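Local coordinates for sensor protein (Geobacter sulfurreducens PCA, PDB 2R78) that forms the PAS domain of a predicted sensor histidine kinase, which probably uses ATP to phosphorylate a protein histidine in two-component signalling, at residues E30-D35 against A53-V58; E79-E84 against L99-L104. One frame throughout, in Å; residues are numbered along the deposited sequence.

Overall arrangement
The two contacts sit toward opposite margins of the antiparallel PAS sheet. Contact 1 ties the edge strand 33-36 to the loop after helix 48-51, and contact 2 pairs the other edge strand, 81-88, with its hairpin partner 94-103. Their centres lie about 15 Å apart, and Trp56 spans the interval: its CZ2 is 3.9 Å from Leu81 CD1, and its CH2 is 4.1 Å from Leu99 CD1. One acetate, probably from the crystallisation liquor, also lies between them. Contact 1 holds its O atom, while on the side of contact 2 the acetate CH3 lies 3.8 Å from Leu99 CD1. It may mark a small pocket beside the sheet.

Contact 1 (E30-D35 against A53-V58); sequences EGHYLD and ALDWGV. With ACT (acetate ion), chain G.
Tyr33 OH and Gly57 N, one from each segment, close on the same acetate oxygen, O, at 2.7 Å for the hydroxyl, which donates. The amide bond to that atom is nearly straight, 176° at the hydrogen, and Ser60 OG gives the acetate a further hydrogen bond. The phenol gets there because chi1 of -76° leaves CG beside the backbone N and throws the ring across the loop. On its way the ring turns an edge to Leu54, CD2 lying 3.3 Å from Leu54 O, and its hydroxyl meets the indole edge of Trp56 at CE3. Phe51 packs edge-to-face against the same ring. A leucine in place of Tyr33 would probably cost the acetate oxygen the phenol's hydrogen bond and open a gap beside Trp56 CE3.

Behind the ring the backbones make a single bridge between His32 and Asp55. Trp56 N donates to Gly31 O at 2.8 Å, while the bond from Tyr33 N to Leu54 O, at 3.4 Å, is weak. A beta carbon on Gly31 would come tight against Trp56 CB. The side chains of the bridged pair also run side by side: His32 ND1 donates within its ring plane to Asp55 OD1 at 2.9 Å, yet meets that oxygen from above the carboxylate, whose plane is turned 61° from the imidazole. From Asp55 to Val58 the chain makes a type II turn, with Gly57 taking the positive phi. Trp56 NE1 is held by Ser71 of helix 67-76. Strand 33-36, through Tyr33, and the residues leading into it are thus tied to the loop beyond helix 48-51, part of the helical segment that a PAS fold packs against one side of its antiparallel sheet.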
ATOM      1  N   GLU B  30     -15.967   4.810  14.952  1.00 22.49           N
ATOM      2  CA  GLU B  30     -16.280   4.083  16.190  1.00 23.32           C
ATOM      3  C   GLU B  30     -15.507   2.772  16.368  1.00 21.88           C
ATOM      4  O   GLU B  30     -15.731   2.047  17.354  1.00 21.86           O
ATOM      5  CB  GLU B  30     -17.751   3.749  16.227  1.00 23.23           C
ATOM      6  CG  GLU B  30     -18.637   4.963  16.279  1.00 24.54           C
ATOM      7  CD  GLU B  30     -20.082   4.571  16.433  1.00 27.99           C
ATOM      8  OE1 GLU B  30     -20.714   4.115  15.443  1.00 31.99           O
ATOM      9  OE2 GLU B  30     -20.572   4.704  17.568  1.00 34.54           O
ATOM     10  N   GLY B  31     -14.609   2.463  15.426  1.00 21.57           N
ATOM     11  CA  GLY B  31     -13.754   1.283  15.520  1.00 21.02           C
ATOM     12  C   GLY B  31     -14.275  -0.002  14.929  1.00 20.12           C
ATOM     13  O   GLY B  31     -13.675  -1.063  15.107  1.00 19.39           O
ATOM     14  N   HIS B  32     -15.385   0.079  14.193  1.00 20.18           N
ATOM     15  CA  HIS B  32     -15.921  -1.080  13.507  1.00 20.09           C
ATOM     16  C   HIS B  32     -15.146  -1.285  12.208  1.00 19.25           C
ATOM     17  O   HIS B  32     -15.030  -0.349  11.393  1.00 19.99           O
ATOM     18  CB  HIS B  32     -17.388  -0.878  13.164  1.00 20.98           C
ATOM     19  CG  HIS B  32     -18.247  -0.500  14.330  1.00 22.41           C
ATOM     20  ND1 HIS B  32     -18.360  -1.282  15.454  1.00 25.10           N
ATOM     21  CD2 HIS B  32     -19.051   0.574  14.532  1.00 24.26           C
ATOM     22  CE1 HIS B  32     -19.200  -0.711  16.305  1.00 25.15           C
ATOM     23  NE2 HIS B  32     -19.631   0.417  15.771  1.00 25.55           N
ATOM     24  N   TYR B  33     -14.597  -2.479  12.029  1.00 18.47           N
ATOM     25  CA  TYR B  33     -13.907  -2.804  10.781  1.00 19.03           C
ATOM     26  C   TYR B  33     -14.924  -2.855   9.629  1.00 19.88           C
ATOM     27  O   TYR B  33     -15.960  -3.510   9.738  1.00 20.68           O
ATOM     28  CB  TYR B  33     -13.105  -4.088  10.900  1.00 18.35           C
ATOM     29  CG  TYR B  33     -11.799  -3.945  11.671  1.00 18.28           C
ATOM     30  CD1 TYR B  33     -10.677  -3.381  11.087  1.00 19.75           C
ATOM     31  CD2 TYR B  33     -11.670  -4.399  12.964  1.00 18.71           C
ATOM     32  CE1 TYR B  33      -9.462  -3.293  11.778  1.00 20.45           C
ATOM     33  CE2 TYR B  33     -10.444  -4.281  13.676  1.00 17.97           C
ATOM     34  CZ  TYR B  33      -9.353  -3.761  13.074  1.00 18.35           C
ATOM     35  OH  TYR B  33      -8.120  -3.630  13.715  1.00 18.30           O
ATOM     36  N   LEU B  34     -14.603  -2.128   8.551  1.00 19.86           N
ATOM     37  CA  LEU B  34     -15.466  -1.980   7.350  1.00 20.22           C
ATOM     38  C   LEU B  34     -14.927  -2.741   6.119  1.00 20.32           C
ATOM     39  O   LEU B  34     -15.714  -3.258   5.278  1.00 20.01           O
ATOM     40  CB  LEU B  34     -15.604  -0.508   6.975  1.00 21.34           C
ATOM     41  CG  LEU B  34     -16.244   0.497   7.954  1.00 23.07           C
ATOM     42  CD1 LEU B  34     -16.314   1.846   7.352  1.00 24.39           C
ATOM     43  CD2 LEU B  34     -17.632   0.046   8.373  1.00 26.24           C
ATOM     44  N   ASP B  35     -13.608  -2.810   5.997  1.00 19.31           N
ATOM     45  CA  ASP B  35     -12.997  -3.626   4.945  1.00 19.26           C
ATOM     46  C   ASP B  35     -11.593  -4.025   5.360  1.00 18.19           C
ATOM     47  O   ASP B  35     -10.989  -3.380   6.247  1.00 18.02           O
ATOM     48  CB  ASP B  35     -12.982  -2.863   3.616  1.00 19.22           C
ATOM     49  CG  ASP B  35     -12.988  -3.764   2.389  1.00 20.16           C
ATOM     50  OD1 ASP B  35     -12.858  -5.023   2.525  1.00 18.25           O
ATOM     51  OD2 ASP B  35     -13.113  -3.186   1.263  1.00 19.64           O
ATOM     52  N   ALA B  53     -16.521  -8.819  11.612  1.00 27.05           N
ATOM     53  CA  ALA B  53     -17.283  -8.893  12.858  1.00 26.93           C
ATOM     54  C   ALA B  53     -16.472  -8.333  14.026  1.00 26.71           C
ATOM     55  O   ALA B  53     -16.989  -8.209  15.146  1.00 27.50           O
ATOM     56  CB  ALA B  53     -17.694 -10.326  13.139  1.00 27.20           C
ATOM     57  N   LEU B  54     -15.213  -7.988  13.764  1.00 25.43           N
ATOM     58  CA  LEU B  54     -14.317  -7.481  14.810  1.00 24.83           C
ATOM     59  C   LEU B  54     -14.409  -5.968  14.963  1.00 23.16           C
ATOM     60  O   LEU B  54     -14.715  -5.198  14.018  1.00 21.86           O
ATOM     61  CB  LEU B  54     -12.861  -7.866  14.526  1.00 25.39           C
ATOM     62  CG  LEU B  54     -12.391  -9.329  14.577  1.00 26.18           C
ATOM     63  CD1 LEU B  54     -11.019  -9.507  13.964  1.00 29.18           C
ATOM     64  CD2 LEU B  54     -12.371  -9.835  16.020  1.00 28.92           C
ATOM     65  N   ASP B  55     -14.115  -5.551  16.180  1.00 21.09           N
ATOM     66  CA  ASP B  55     -13.918  -4.174  16.501  1.00 20.80           C
ATOM     67  C   ASP B  55     -12.475  -3.950  16.945  1.00 18.61           C
ATOM     68  O   ASP B  55     -11.798  -4.867  17.462  1.00 17.03           O
ATOM     69  CB  ASP B  55     -14.841  -3.766  17.612  1.00 21.37           C
ATOM     70  CG  ASP B  55     -16.303  -3.838  17.200  1.00 24.65           C
ATOM     71  OD1 ASP B  55     -16.615  -3.509  16.027  1.00 28.37           O
ATOM     72  OD2 ASP B  55     -17.101  -4.254  18.054  1.00 26.38           O
ATOM     73  N   TRP B  56     -12.054  -2.711  16.720  1.00 17.14           N
ATOM     74  CA  TRP B  56     -10.745  -2.211  17.053  1.00 16.60           C
ATOM     75  C   TRP B  56     -10.427  -2.562  18.481  1.00 16.11           C
ATOM     76  O   TRP B  56     -11.223  -2.275  19.372  1.00 17.01           O
ATOM     77  CB  TRP B  56     -10.734  -0.705  16.898  1.00 17.82           C
ATOM     78  CG  TRP B  56      -9.512   0.039  17.267  1.00 16.76           C
ATOM     79  CD1 TRP B  56      -9.411   0.970  18.236  1.00 17.50           C
ATOM     80  CD2 TRP B  56      -8.274   0.084  16.535  1.00 16.10           C
ATOM     81  NE1 TRP B  56      -8.181   1.550  18.206  1.00 18.80           N
ATOM     82  CE2 TRP B  56      -7.452   1.028  17.169  1.00 16.79           C
ATOM     83  CE3 TRP B  56      -7.785  -0.587  15.410  1.00 17.40           C
ATOM     84  CZ2 TRP B  56      -6.155   1.323  16.715  1.00 17.86           C
ATOM     85  CZ3 TRP B  56      -6.489  -0.339  14.999  1.00 17.96           C
ATOM     86  CH2 TRP B  56      -5.698   0.632  15.629  1.00 17.29           C
ATOM     87  N   GLY B  57      -9.285  -3.235  18.660  1.00 15.09           N
ATOM     88  CA  GLY B  57      -8.788  -3.560  19.991  1.00 14.63           C
ATOM     89  C   GLY B  57      -8.898  -5.036  20.425  1.00 14.86           C
ATOM     90  O   GLY B  57      -8.151  -5.518  21.242  1.00 15.42           O
ATOM     91  N   VAL B  58      -9.814  -5.754  19.817  1.00 14.69           N
ATOM     92  CA  VAL B  58     -10.039  -7.145  20.182  1.00 14.65           C
ATOM     93  C   VAL B  58      -8.816  -8.008  19.831  1.00 14.50           C
ATOM     94  O   VAL B  58      -8.300  -8.734  20.669  1.00 14.74           O
ATOM     95  CB  VAL B  58     -11.290  -7.653  19.446  1.00 15.64           C
ATOM     96  CG1 VAL B  58     -11.444  -9.174  19.625  1.00 18.04           C
ATOM     97  CG2 VAL B  58     -12.544  -6.881  19.944  1.00 14.90           C
TER
HETATM   98  C   ACT G   3      -6.593  -4.197  16.911  1.00 16.82           C
HETATM   99  O   ACT G   3      -7.702  -4.233  16.317  1.00 17.60           O
HETATM  100  OXT ACT G   3      -6.596  -4.581  18.121  1.00 15.25           O
HETATM  101  CH3 ACT G   3      -5.337  -3.706  16.208  1.00 19.63           C

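Contact 2 (E79-E84 against L99-L104); sequences EPLREE and LSAHLL
Leu81 and Leu99 cross at an angle on one face of a beta hairpin, strands 81-88 and 94-103 of the PAS sheet, with Leu81 CD2 3.8 Å from Leu99 CB. Leu81 reaches its neighbour with CG anti to the backbone N (chi1 177°), and its CB also rests against Ala101 CB. Helix 67-76 covers this face through Trp67 and Ile75. Glu83 points the same way, its OE1 taken by Trp67 NE1.

The backbones run antiparallel, 164° between the strand directions. Leu81 with Ala101 and Glu83 with Leu99 are hydrogen-bonded pairs, the shortest of their four bonds being Leu99 N to Glu83 O at 2.7 Å. Between them Arg82 and Ser100 form a non-hydrogen-bonded pair, their side chains on the other face. Bends at chi2 and chi3 fold the arginine back over the serine, bringing CD to 3.2 Å from Ser100 OG; the 2.5 Å from NE to the same OG is short enough to read with caution. Ile21 of the second subunit packs on Arg82, and His19 of that subunit stacks on the His102 ring. Just before strand 81-88, Pro80 lies obliquely against the same imidazole, its CB 3.6 Å from His102 CD2.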
ATOM      1  N   GLU B  79      -4.534  12.887  15.133  1.00 27.36           N
ATOM      2  CA  GLU B  79      -3.178  12.468  15.424  1.00 27.06           C
ATOM      3  C   GLU B  79      -3.004  11.088  14.804  1.00 26.54           C
ATOM      4  O   GLU B  79      -3.597  10.149  15.287  1.00 26.64           O
ATOM      5  CB  GLU B  79      -2.969  12.406  16.936  1.00 26.97           C
ATOM      6  CG  GLU B  79      -1.545  12.097  17.373  1.00 28.66           C
ATOM      7  CD  GLU B  79      -1.472  11.632  18.840  1.00 30.94           C
ATOM      8  OE1 GLU B  79      -2.105  12.301  19.707  1.00 36.06           O
ATOM      9  OE2 GLU B  79      -0.795  10.596  19.112  1.00 34.74           O
ATOM     10  N   PRO B  80      -2.216  10.973  13.724  1.00 26.07           N
ATOM     11  CA  PRO B  80      -2.017   9.648  13.114  1.00 25.07           C
ATOM     12  C   PRO B  80      -1.372   8.688  14.113  1.00 23.67           C
ATOM     13  O   PRO B  80      -0.546   9.096  14.911  1.00 23.29           O
ATOM     14  CB  PRO B  80      -1.046   9.900  11.955  1.00 24.97           C
ATOM     15  CG  PRO B  80      -0.856  11.362  11.880  1.00 26.82           C
ATOM     16  CD  PRO B  80      -1.481  12.042  13.026  1.00 26.47           C
ATOM     17  N   LEU B  81      -1.801   7.434  14.069  1.00 22.36           N
ATOM     18  CA  LEU B  81      -1.245   6.397  14.894  1.00 21.21           C
ATOM     19  C   LEU B  81      -0.069   5.804  14.151  1.00 19.67           C
ATOM     20  O   LEU B  81      -0.131   5.581  12.932  1.00 18.68           O
ATOM     21  CB  LEU B  81      -2.314   5.338  15.164  1.00 21.49           C
ATOM     22  CG  LEU B  81      -1.892   4.109  15.964  1.00 21.84           C
ATOM     23  CD1 LEU B  81      -3.039   3.596  16.856  1.00 23.72           C
ATOM     24  CD2 LEU B  81      -1.349   3.035  15.087  1.00 21.95           C
ATOM     25  N   ARG B  82       1.010   5.560  14.890  1.00 19.95           N
ATOM     26  CA  ARG B  82       2.113   4.762  14.412  1.00 20.09           C
ATOM     27  C   ARG B  82       2.713   4.079  15.618  1.00 19.15           C
ATOM     28  O   ARG B  82       3.437   4.709  16.411  1.00 18.68           O
ATOM     29  CB  ARG B  82       3.176   5.616  13.744  1.00 22.30           C
ATOM     30  CG  ARG B  82       4.422   4.864  13.369  1.00 28.49           C
ATOM     31  CD  ARG B  82       4.204   3.911  12.222  1.00 36.74           C
ATOM     32  NE  ARG B  82       3.761   4.635  11.024  1.00 41.28           N
ATOM     33  CZ  ARG B  82       4.540   5.098  10.045  1.00 42.75           C
ATOM     34  NH1 ARG B  82       5.870   4.957  10.064  1.00 45.66           N
ATOM     35  NH2 ARG B  82       3.970   5.731   9.030  1.00 41.96           N
ATOM     36  N   GLU B  83       2.350   2.823  15.774  1.00 17.77           N
ATOM     37  CA  GLU B  83       2.875   2.035  16.860  1.00 18.32           C
ATOM     38  C   GLU B  83       2.713   0.551  16.601  1.00 16.49           C
ATOM     39  O   GLU B  83       1.929   0.127  15.718  1.00 16.19           O
ATOM     40  CB  GLU B  83       2.205   2.455  18.165  1.00 19.47           C
ATOM     41  CG  GLU B  83       0.778   2.110  18.306  1.00 21.36           C
ATOM     42  CD  GLU B  83       0.117   2.842  19.501  1.00 21.58           C
ATOM     43  OE1 GLU B  83      -0.007   2.226  20.593  1.00 23.13           O
ATOM     44  OE2 GLU B  83      -0.224   4.056  19.362  1.00 23.68           O
ATOM     45  N   GLU B  84       3.480  -0.236  17.349  1.00 14.02           N
ATOM     46  CA  GLU B  84       3.454  -1.666  17.205  1.00 13.39           C
ATOM     47  C   GLU B  84       2.401  -2.257  18.121  1.00 13.39           C
ATOM     48  O   GLU B  84       2.186  -1.783  19.248  1.00 13.47           O
ATOM     49  CB  GLU B  84       4.819  -2.235  17.542  1.00 12.46           C
ATOM     50  CG  GLU B  84       5.917  -1.775  16.588  1.00 14.02           C
ATOM     51  CD  GLU B  84       7.246  -2.425  16.850  1.00 14.76           C
ATOM     52  OE1 GLU B  84       7.324  -3.211  17.829  1.00 13.81           O
ATOM     53  OE2 GLU B  84       8.213  -2.086  16.112  1.00 15.93           O
ATOM     54  N   LEU B  99       1.545  -0.821  13.170  1.00 16.99           N
ATOM     55  CA  LEU B  99       0.318  -0.246  12.654  1.00 17.34           C
ATOM     56  C   LEU B  99       0.512   1.243  12.352  1.00 18.05           C
ATOM     57  O   LEU B  99       1.108   1.963  13.147  1.00 17.35           O
ATOM     58  CB  LEU B  99      -0.817  -0.403  13.667  1.00 17.86           C
ATOM     59  CG  LEU B  99      -1.225  -1.799  14.125  1.00 18.69           C
ATOM     60  CD1 LEU B  99      -2.302  -1.674  15.251  1.00 22.71           C
ATOM     61  CD2 LEU B  99      -1.738  -2.667  12.984  1.00 21.72           C
ATOM     62  N   SER B 100      -0.065   1.692  11.246  1.00 17.88           N
ATOM     63  CA  SER B 100      -0.243   3.103  10.959  1.00 18.84           C
ATOM     64  C   SER B 100      -1.737   3.302  10.742  1.00 18.64           C
ATOM     65  O   SER B 100      -2.412   2.409  10.205  1.00 18.39           O
ATOM     66  CB  SER B 100       0.571   3.461   9.724  1.00 20.27           C
ATOM     67  OG  SER B 100       1.945   3.189  10.030  1.00 25.68           O
ATOM     68  N   ALA B 101      -2.282   4.401  11.244  1.00 17.47           N
ATOM     69  CA  ALA B 101      -3.691   4.676  11.006  1.00 17.78           C
ATOM     70  C   ALA B 101      -3.864   6.154  10.786  1.00 18.27           C
ATOM     71  O   ALA B 101      -3.284   6.959  11.509  1.00 18.99           O
ATOM     72  CB  ALA B 101      -4.560   4.165  12.152  1.00 18.09           C
ATOM     73  N   HIS B 102      -4.636   6.495   9.755  1.00 18.48           N
ATOM     74  CA  HIS B 102      -4.818   7.861   9.314  1.00 19.12           C
ATOM     75  C   HIS B 102      -6.300   8.160   9.102  1.00 18.51           C
ATOM     76  O   HIS B 102      -7.010   7.386   8.472  1.00 17.66           O
ATOM     77  CB  HIS B 102      -4.040   8.084   8.008  1.00 19.80           C
ATOM     78  CG  HIS B 102      -2.547   8.108   8.194  1.00 21.80           C
ATOM     79  ND1 HIS B 102      -1.767   6.983   8.099  1.00 24.99           N
ATOM     80  CD2 HIS B 102      -1.702   9.125   8.485  1.00 23.87           C
ATOM     81  CE1 HIS B 102      -0.505   7.301   8.324  1.00 24.32           C
ATOM     82  NE2 HIS B 102      -0.437   8.601   8.546  1.00 25.99           N
ATOM     83  N   LEU B 103      -6.764   9.270   9.660  1.00 19.36           N
ATOM     84  CA  LEU B 103      -8.126   9.728   9.436  1.00 19.35           C
ATOM     85  C   LEU B 103      -8.273  10.164   7.998  1.00 18.64           C
ATOM     86  O   LEU B 103      -7.434  10.918   7.499  1.00 19.14           O
ATOM     87  CB  LEU B 103      -8.433  10.912  10.348  1.00 20.05           C
ATOM     88  CG  LEU B 103      -9.826  11.494  10.312  1.00 20.27           C
ATOM     89  CD1 LEU B 103     -10.875  10.476  10.789  1.00 21.12           C
ATOM     90  CD2 LEU B 103      -9.790  12.736  11.177  1.00 21.87           C
ATOM     91  N   LEU B 104      -9.320   9.648   7.341  1.00 18.70           N
ATOM     92  CA  LEU B 104      -9.675  10.039   5.966  1.00 18.24           C
ATOM     93  C   LEU B 104     -10.723  11.158   5.963  1.00 18.74           C
ATOM     94  O   LEU B 104     -11.416  11.369   6.968  1.00 18.62           O
ATOM     95  CB  LEU B 104     -10.225   8.845   5.178  1.00 18.21           C
ATOM     96  CG  LEU B 104      -9.286   7.647   4.991  1.00 18.05           C
ATOM     97  CD1 LEU B 104     -10.057   6.437   4.394  1.00 20.02           C
ATOM     98  CD2 LEU B 104      -8.094   8.003   4.159  1.00 17.03           C
TER